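Local coordinates for 4-amino-4-deoxychorismate lyase (Legionella pneumophila, PDB 3LUL), which belongs to the class IV aminotransferase-like enzymes, two-domain dimeric proteins that carry pyridoxal phosphate as a Schiff base on a lysine, at residues 2-7 and 104-110; 43-47 and 63-69. All coordinates share one frame; numbering follows the deposited sequence.

In the fold
Both contacts lie on the same side of the chain's centre, their own centres about 14 Å apart, in the part of the fold built on a five-stranded mixed sheet. Contact 1 pairs the N-terminal strand 4-6, outermost in the sheet within this chain, with strand 106-113; contact 2 packs the starts of helices 43-57 and 65-78, which fall in sequence between the two strands. They meet directly: Phe110 CE1 lies 3.8 Å from Trp68 CZ3, and Leu108 CD2 is 3.9 Å from Ile63 CD1, so the helical layer rests on the sheet face carrying Val6, Leu108 and Phe110. Lys141, the residue modified with pyridoxal phosphate, belongs to neither contact.

Contact 1. Residues 2-7 and 104-110; sequences MPTRVI and QVSQLIF
Arg5 joins Ser106 and Leu108 through both its backbone polar atoms, its N donating to Ser106 O (2.8 Å) and its O accepting from Leu108 N (2.9 Å). The ladder runs on at both ends, where Ser106 N gives its hydrogen to Pro3 O and Ile7 N bonds to Leu108 O. Beyond it, one water accepts from Phe110 N and lies 2.8 Å from Ile7 O, to which it can donate. On the face of Arg5 and Gln107, the extended arginine lets NH1 donate a long hydrogen bond to Gln107 OE1 (3.3 Å), which lies in the guanidinium plane at its edge. The amide's other end is held too: a bend at chi2 (-81°) carries NE2 back to Val105 O, an almost straight bond (176°) arriving above the carbonyl plane. Thr4 OG1 and Ser106 OG sit 3.1 Å apart on the other face; both are buried, and the loop before helix 65-78 satisfies them, Glu62 N donating to Thr4 and Pro60 O accepting from Ser106. Farther along this face Val6 sets its methyls against Leu108 CD2 and the edge of the Phe110 ring, CG1 being 4.1 Å from CE2. Ile7 packs on Ile109, CB to CG1 3.9 Å. This is a parallel beta pairing, in which the N-terminal strand is the outermost, within this chain, of a mixed sheet otherwise built from antiparallel neighbours.

Contact 2. Residues 43-47 and 63-69; sequences AYMHW and ISFDDWF
Trp47 and Trp68 each send an indole N-H across to a backbone carbonyl of the other segment. Trp47 NE1 reaches Ile63 O at 3.0 Å, with the oxygen in the plane of the indole at its edge and a fairly straight bond. Trp68 NE1 donates to Ala43 O at 3.1 Å in a more bent bond. That oxygen also takes the helical bond from Trp47 N, the two donors arriving from opposite faces of the carbonyl plane. Ser64 caps helix 65-78, its OG accepting from Asp67 N.

Around these bonds the rings form an aromatic cluster linked by edge-to-face contacts. CG of Trp47 stands anti to its N (chi1 177°), which swings the indole across to the other helix: Trp47 CB rests over the Trp68 five-membered ring, 3.7 Å from the centroid, while the edge of the Trp47 indole turns toward that face. Phe65 in turn presents its edge to the Trp47 face, with Phe65 CA over the Trp47 five-membered ring. Tyr44 completes the chain, its edge directed at the Phe65 face (planes 72° apart), and Phe65 CE1 comes within 3.3 Å of Tyr44 CA. Ala43 CB fits against the edge of the Phe69 ring, 3.7 Å from CD1.

The two helix starts run at 116° to each other. Behind them, Trp68 and His46 touch Ile33 of strand 28-36, where Glu31 holds His46 ND1; Phe61 packs against both tryptophans, and Ile201 of helix 201-212 packs against His46.

Contact 1. Residues 2-7 and 104-110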
loop_
_atom_site.group_PDB
_atom_site.type_symbol
_atom_site.label_atom_id
_atom_site.label_comp_id
_atom_site.label_asym_id
_atom_site.label_seq_id
_atom_site.Cartn_x
_atom_site.Cartn_y
_atom_site.Cartn_z
HETATM N N MSE B 2 -1.474 -2.417 -28.827
HETATM C CA MSE B 2 -1.172 -3.592 -27.952
HETATM C C MSE B 2 -1.057 -3.161 -26.468
HETATM O O MSE B 2 -0.373 -2.182 -26.157
HETATM C CB MSE B 2 0.104 -4.268 -28.451
HETATM C CG MSE B 2 0.179 -5.760 -28.163
HETATM SE SE MSE B 2 1.084 -6.053 -26.477
HETATM C CE MSE B 2 2.883 -5.431 -27.008
ATOM N N PRO B 3 -1.731 -3.880 -25.551
ATOM C CA PRO B 3 -2.012 -3.219 -24.275
ATOM C C PRO B 3 -1.005 -3.445 -23.131
ATOM O O PRO B 3 -1.324 -3.097 -21.994
ATOM C CB PRO B 3 -3.394 -3.776 -23.905
ATOM C CG PRO B 3 -3.424 -5.114 -24.464
ATOM C CD PRO B 3 -2.410 -5.185 -25.623
ATOM N N THR B 4 0.157 -4.035 -23.423
ATOM C CA THR B 4 1.279 -4.132 -22.466
ATOM C C THR B 4 2.565 -3.743 -23.173
ATOM O O THR B 4 2.875 -4.302 -24.219
ATOM C CB THR B 4 1.385 -5.534 -21.881
ATOM O OG1 THR B 4 0.132 -5.854 -21.281
ATOM C CG2 THR B 4 2.508 -5.625 -20.831
ATOM N N ARG B 5 3.275 -2.762 -22.623
ATOM C CA ARG B 5 4.502 -2.235 -23.217
ATOM C C ARG B 5 5.695 -2.489 -22.299
ATOM O O ARG B 5 5.632 -2.141 -21.131
ATOM C CB ARG B 5 4.324 -0.719 -23.437
ATOM C CG ARG B 5 5.560 0.036 -23.917
ATOM C CD ARG B 5 5.188 1.409 -24.479
ATOM N NE ARG B 5 6.377 2.170 -24.879
ATOM C CZ ARG B 5 6.994 3.105 -24.150
ATOM N NH1 ARG B 5 6.558 3.450 -22.941
ATOM N NH2 ARG B 5 8.068 3.715 -24.643
ATOM N N VAL B 6 6.772 -3.092 -22.799
ATOM C CA VAL B 6 8.017 -3.107 -22.012
ATOM C C VAL B 6 8.750 -1.785 -22.245
ATOM O O VAL B 6 9.030 -1.435 -23.384
ATOM C CB VAL B 6 8.940 -4.279 -22.335
ATOM C CG1 VAL B 6 10.249 -4.150 -21.552
ATOM C CG2 VAL B 6 8.253 -5.585 -21.988
ATOM N N ILE B 7 9.054 -1.054 -21.174
ATOM C CA ILE B 7 9.907 0.144 -21.264
ATOM C C ILE B 7 11.379 -0.320 -21.220
ATOM O O ILE B 7 11.831 -0.867 -20.205
ATOM C CB ILE B 7 9.630 1.163 -20.138
ATOM C CG1 ILE B 7 8.132 1.498 -20.042
ATOM C CG2 ILE B 7 10.429 2.459 -20.373
ATOM C CD1 ILE B 7 7.794 2.260 -18.796
ATOM N N GLN B 104 -5.192 1.820 -20.153
ATOM C CA GLN B 104 -5.392 1.026 -21.366
ATOM C C GLN B 104 -4.144 0.210 -21.697
ATOM O O GLN B 104 -4.263 -0.878 -22.282
ATOM C CB GLN B 104 -5.705 1.918 -22.583
ATOM C CG GLN B 104 -6.692 3.054 -22.318
ATOM C CD GLN B 104 -7.767 3.174 -23.384
ATOM O OE1 GLN B 104 -7.731 4.087 -24.226
ATOM N NE2 GLN B 104 -8.726 2.245 -23.363
ATOM N N VAL B 105 -2.961 0.759 -21.380
ATOM C CA VAL B 105 -1.683 0.089 -21.652
ATOM C C VAL B 105 -0.840 0.009 -20.373
ATOM O O VAL B 105 -0.403 1.035 -19.823
ATOM C CB VAL B 105 -0.881 0.765 -22.802
ATOM C CG1 VAL B 105 0.443 -0.000 -23.077
ATOM C CG2 VAL B 105 -1.742 0.870 -24.076
ATOM N N SER B 106 -0.655 -1.207 -19.886
ATOM C CA SER B 106 0.233 -1.442 -18.758
ATOM C C SER B 106 1.699 -1.386 -19.212
ATOM O O SER B 106 2.019 -1.530 -20.398
ATOM C CB SER B 106 -0.113 -2.760 -18.061
ATOM O OG SER B 106 -0.073 -3.861 -18.953
ATOM N N GLN B 107 2.582 -1.137 -18.252
ATOM C CA GLN B 107 3.974 -0.891 -18.539
ATOM C C GLN B 107 4.755 -1.874 -17.689
ATOM O O GLN B 107 4.433 -2.099 -16.540
ATOM C CB GLN B 107 4.336 0.556 -18.211
ATOM C CG GLN B 107 3.307 1.599 -18.704
ATOM C CD GLN B 107 3.478 1.942 -20.156
ATOM O OE1 GLN B 107 4.579 2.297 -20.580
ATOM N NE2 GLN B 107 2.395 1.836 -20.942
ATOM N N LEU B 108 5.763 -2.478 -18.278
ATOM C CA LEU B 108 6.588 -3.431 -17.593
ATOM C C LEU B 108 8.029 -2.936 -17.643
ATOM O O LEU B 108 8.501 -2.511 -18.722
ATOM C CB LEU B 108 6.422 -4.758 -18.292
ATOM C CG LEU B 108 6.952 -6.059 -17.734
ATOM C CD1 LEU B 108 6.582 -6.264 -16.239
ATOM C CD2 LEU B 108 6.429 -7.175 -18.623
ATOM N N ILE B 109 8.711 -2.938 -16.491
ATOM C CA ILE B 109 10.140 -2.640 -16.408
ATOM C C ILE B 109 10.876 -3.807 -15.735
ATOM O O ILE B 109 10.407 -4.361 -14.739
ATOM C CB ILE B 109 10.417 -1.315 -15.675
ATOM C CG1 ILE B 109 9.897 -0.141 -16.518
ATOM C CG2 ILE B 109 11.947 -1.131 -15.328
ATOM C CD1 ILE B 109 10.053 1.250 -15.833
ATOM N N PHE B 110 12.017 -4.185 -16.315
ATOM C CA PHE B 110 12.924 -5.164 -15.699
ATOM C C PHE B 110 14.224 -4.522 -15.253
ATOM O O PHE B 110 14.806 -3.701 -15.973
ATOM C CB PHE B 110 13.286 -6.265 -16.687
ATOM C CG PHE B 110 12.114 -7.007 -17.229
ATOM C CD1 PHE B 110 11.662 -8.157 -16.576
ATOM C CD2 PHE B 110 11.486 -6.598 -18.411
ATOM C CE1 PHE B 110 10.594 -8.876 -17.083
ATOM C CE2 PHE B 110 10.420 -7.318 -18.924
ATOM C CZ PHE B 110 9.980 -8.458 -18.267
HETATM O O HOH W 1 13.021 -3.003 -18.825
#

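Contact 2. Residues 43-47 and 63-69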
loop_
_atom_site.group_PDB
_atom_site.type_symbol
_atom_site.label_atom_id
_atom_site.label_comp_id
_atom_site.label_asym_id
_atom_site.label_seq_id
_atom_site.Cartn_x
_atom_site.Cartn_y
_atom_site.Cartn_z
ATOM N N ALA B 43 11.115 -19.005 -13.966
ATOM C CA ALA B 43 10.552 -17.923 -14.764
ATOM C C ALA B 43 9.061 -18.144 -15.046
ATOM O O ALA B 43 8.308 -17.190 -15.045
ATOM C CB ALA B 43 11.299 -17.797 -16.087
ATOM N N TYR B 44 8.665 -19.390 -15.293
ATOM C CA TYR B 44 7.252 -19.700 -15.577
ATOM C C TYR B 44 6.395 -19.373 -14.368
ATOM O O TYR B 44 5.397 -18.659 -14.488
ATOM C CB TYR B 44 7.028 -21.163 -16.026
ATOM C CG TYR B 44 5.555 -21.425 -16.121
ATOM C CD1 TYR B 44 4.891 -22.077 -15.114
ATOM C CD2 TYR B 44 4.807 -20.946 -17.194
ATOM C CE1 TYR B 44 3.547 -22.278 -15.155
ATOM C CE2 TYR B 44 3.429 -21.154 -17.245
ATOM C CZ TYR B 44 2.812 -21.823 -16.213
ATOM O OH TYR B 44 1.457 -22.065 -16.187
HETATM N N MSE B 45 6.771 -19.884 -13.200
HETATM C CA MSE B 45 5.924 -19.649 -12.035
HETATM C C MSE B 45 5.762 -18.171 -11.686
HETATM O O MSE B 45 4.682 -17.753 -11.256
HETATM C CB MSE B 45 6.380 -20.499 -10.823
HETATM C CG MSE B 45 6.169 -21.982 -11.049
HETATM SE SE MSE B 45 6.878 -23.029 -9.563
HETATM C CE MSE B 45 5.358 -22.750 -8.440
ATOM N N HIS B 46 6.823 -17.386 -11.882
ATOM C CA HIS B 46 6.758 -15.930 -11.699
ATOM C C HIS B 46 5.816 -15.273 -12.713
ATOM O O HIS B 46 5.019 -14.417 -12.362
ATOM C CB HIS B 46 8.157 -15.333 -11.806
ATOM C CG HIS B 46 9.014 -15.628 -10.622
ATOM N ND1 HIS B 46 8.798 -15.042 -9.392
ATOM C CD2 HIS B 46 10.098 -16.438 -10.474
ATOM C CE1 HIS B 46 9.691 -15.500 -8.524
ATOM N NE2 HIS B 46 10.506 -16.329 -9.161
ATOM N N TRP B 47 5.933 -15.672 -13.977
ATOM C CA TRP B 47 5.005 -15.167 -15.026
ATOM C C TRP B 47 3.557 -15.504 -14.718
ATOM O O TRP B 47 2.645 -14.701 -14.905
ATOM C CB TRP B 47 5.445 -15.778 -16.370
ATOM C CG TRP B 47 4.612 -15.461 -17.552
ATOM C CD1 TRP B 47 4.680 -14.328 -18.337
ATOM C CD2 TRP B 47 3.569 -16.266 -18.093
ATOM N NE1 TRP B 47 3.762 -14.408 -19.357
ATOM C CE2 TRP B 47 3.057 -15.581 -19.224
ATOM C CE3 TRP B 47 3.019 -17.503 -17.740
ATOM C CZ2 TRP B 47 2.014 -16.091 -19.985
ATOM C CZ3 TRP B 47 1.984 -18.011 -18.496
ATOM C CH2 TRP B 47 1.501 -17.311 -19.618
ATOM N N ILE B 63 1.740 -10.285 -22.510
ATOM C CA ILE B 63 3.104 -10.660 -22.863
ATOM C C ILE B 63 3.151 -12.175 -22.740
ATOM O O ILE B 63 2.796 -12.722 -21.703
ATOM C CB ILE B 63 4.150 -9.954 -21.990
ATOM C CG1 ILE B 63 5.569 -10.402 -22.388
ATOM C CG2 ILE B 63 3.918 -10.176 -20.501
ATOM C CD1 ILE B 63 6.685 -9.523 -21.723
ATOM N N SER B 64 3.583 -12.845 -23.800
ATOM C CA SER B 64 3.602 -14.305 -23.793
ATOM C C SER B 64 4.716 -14.777 -22.867
ATOM O O SER B 64 5.648 -14.012 -22.548
ATOM C CB SER B 64 3.801 -14.837 -25.215
ATOM O OG SER B 64 5.113 -14.529 -25.657
ATOM N N PHE B 65 4.647 -16.027 -22.412
ATOM C CA PHE B 65 5.730 -16.554 -21.603
ATOM C C PHE B 65 7.073 -16.499 -22.339
ATOM O O PHE B 65 8.097 -16.164 -21.753
ATOM C CB PHE B 65 5.459 -17.995 -21.138
ATOM C CG PHE B 65 6.640 -18.601 -20.458
ATOM C CD1 PHE B 65 7.055 -18.099 -19.215
ATOM C CD2 PHE B 65 7.401 -19.585 -21.074
ATOM C CE1 PHE B 65 8.166 -18.610 -18.588
ATOM C CE2 PHE B 65 8.530 -20.108 -20.449
ATOM C CZ PHE B 65 8.925 -19.609 -19.204
ATOM N N ASP B 66 7.072 -16.900 -23.612
ATOM C CA ASP B 66 8.317 -16.913 -24.380
ATOM C C ASP B 66 8.937 -15.505 -24.453
ATOM O O ASP B 66 10.158 -15.369 -24.348
ATOM C CB ASP B 66 8.087 -17.498 -25.763
ATOM C CG ASP B 66 7.824 -19.009 -25.722
ATOM O OD1 ASP B 66 8.179 -19.673 -24.725
ATOM O OD2 ASP B 66 7.263 -19.532 -26.700
ATOM N N ASP B 67 8.109 -14.484 -24.686
ATOM C CA ASP B 67 8.614 -13.112 -24.758
ATOM C C ASP B 67 9.129 -12.645 -23.383
ATOM O O ASP B 67 10.193 -12.000 -23.287
ATOM C CB ASP B 67 7.560 -12.136 -25.298
ATOM C CG ASP B 67 7.344 -12.271 -26.815
ATOM O OD1 ASP B 67 8.090 -12.990 -27.510
ATOM O OD2 ASP B 67 6.418 -11.629 -27.312
ATOM N N TRP B 68 8.399 -13.016 -22.334
ATOM C CA TRP B 68 8.820 -12.744 -20.951
ATOM C C TRP B 68 10.189 -13.328 -20.715
ATOM O O TRP B 68 11.107 -12.636 -20.271
ATOM C CB TRP B 68 7.809 -13.368 -20.012
ATOM C CG TRP B 68 8.173 -13.599 -18.577
ATOM C CD1 TRP B 68 8.637 -14.757 -18.039
ATOM C CD2 TRP B 68 7.960 -12.707 -17.485
ATOM N NE1 TRP B 68 8.777 -14.635 -16.684
ATOM C CE2 TRP B 68 8.358 -13.384 -16.314
ATOM C CE3 TRP B 68 7.490 -11.398 -17.377
ATOM C CZ2 TRP B 68 8.324 -12.793 -15.065
ATOM C CZ3 TRP B 68 7.436 -10.810 -16.128
ATOM C CH2 TRP B 68 7.862 -11.499 -14.985
ATOM N N PHE B 69 10.324 -14.617 -21.022
ATOM C CA PHE B 69 11.591 -15.312 -20.797
ATOM C C PHE B 69 12.714 -14.645 -21.593
ATOM O O PHE B 69 13.771 -14.363 -21.052
ATOM C CB PHE B 69 11.458 -16.805 -21.138
ATOM C CG PHE B 69 12.654 -17.634 -20.718
ATOM C CD1 PHE B 69 12.697 -18.224 -19.452
ATOM C CD2 PHE B 69 13.699 -17.844 -21.596
ATOM C CE1 PHE B 69 13.789 -18.997 -19.060
ATOM C CE2 PHE B 69 14.808 -18.629 -21.220
ATOM C CZ PHE B 69 14.837 -19.213 -19.957
#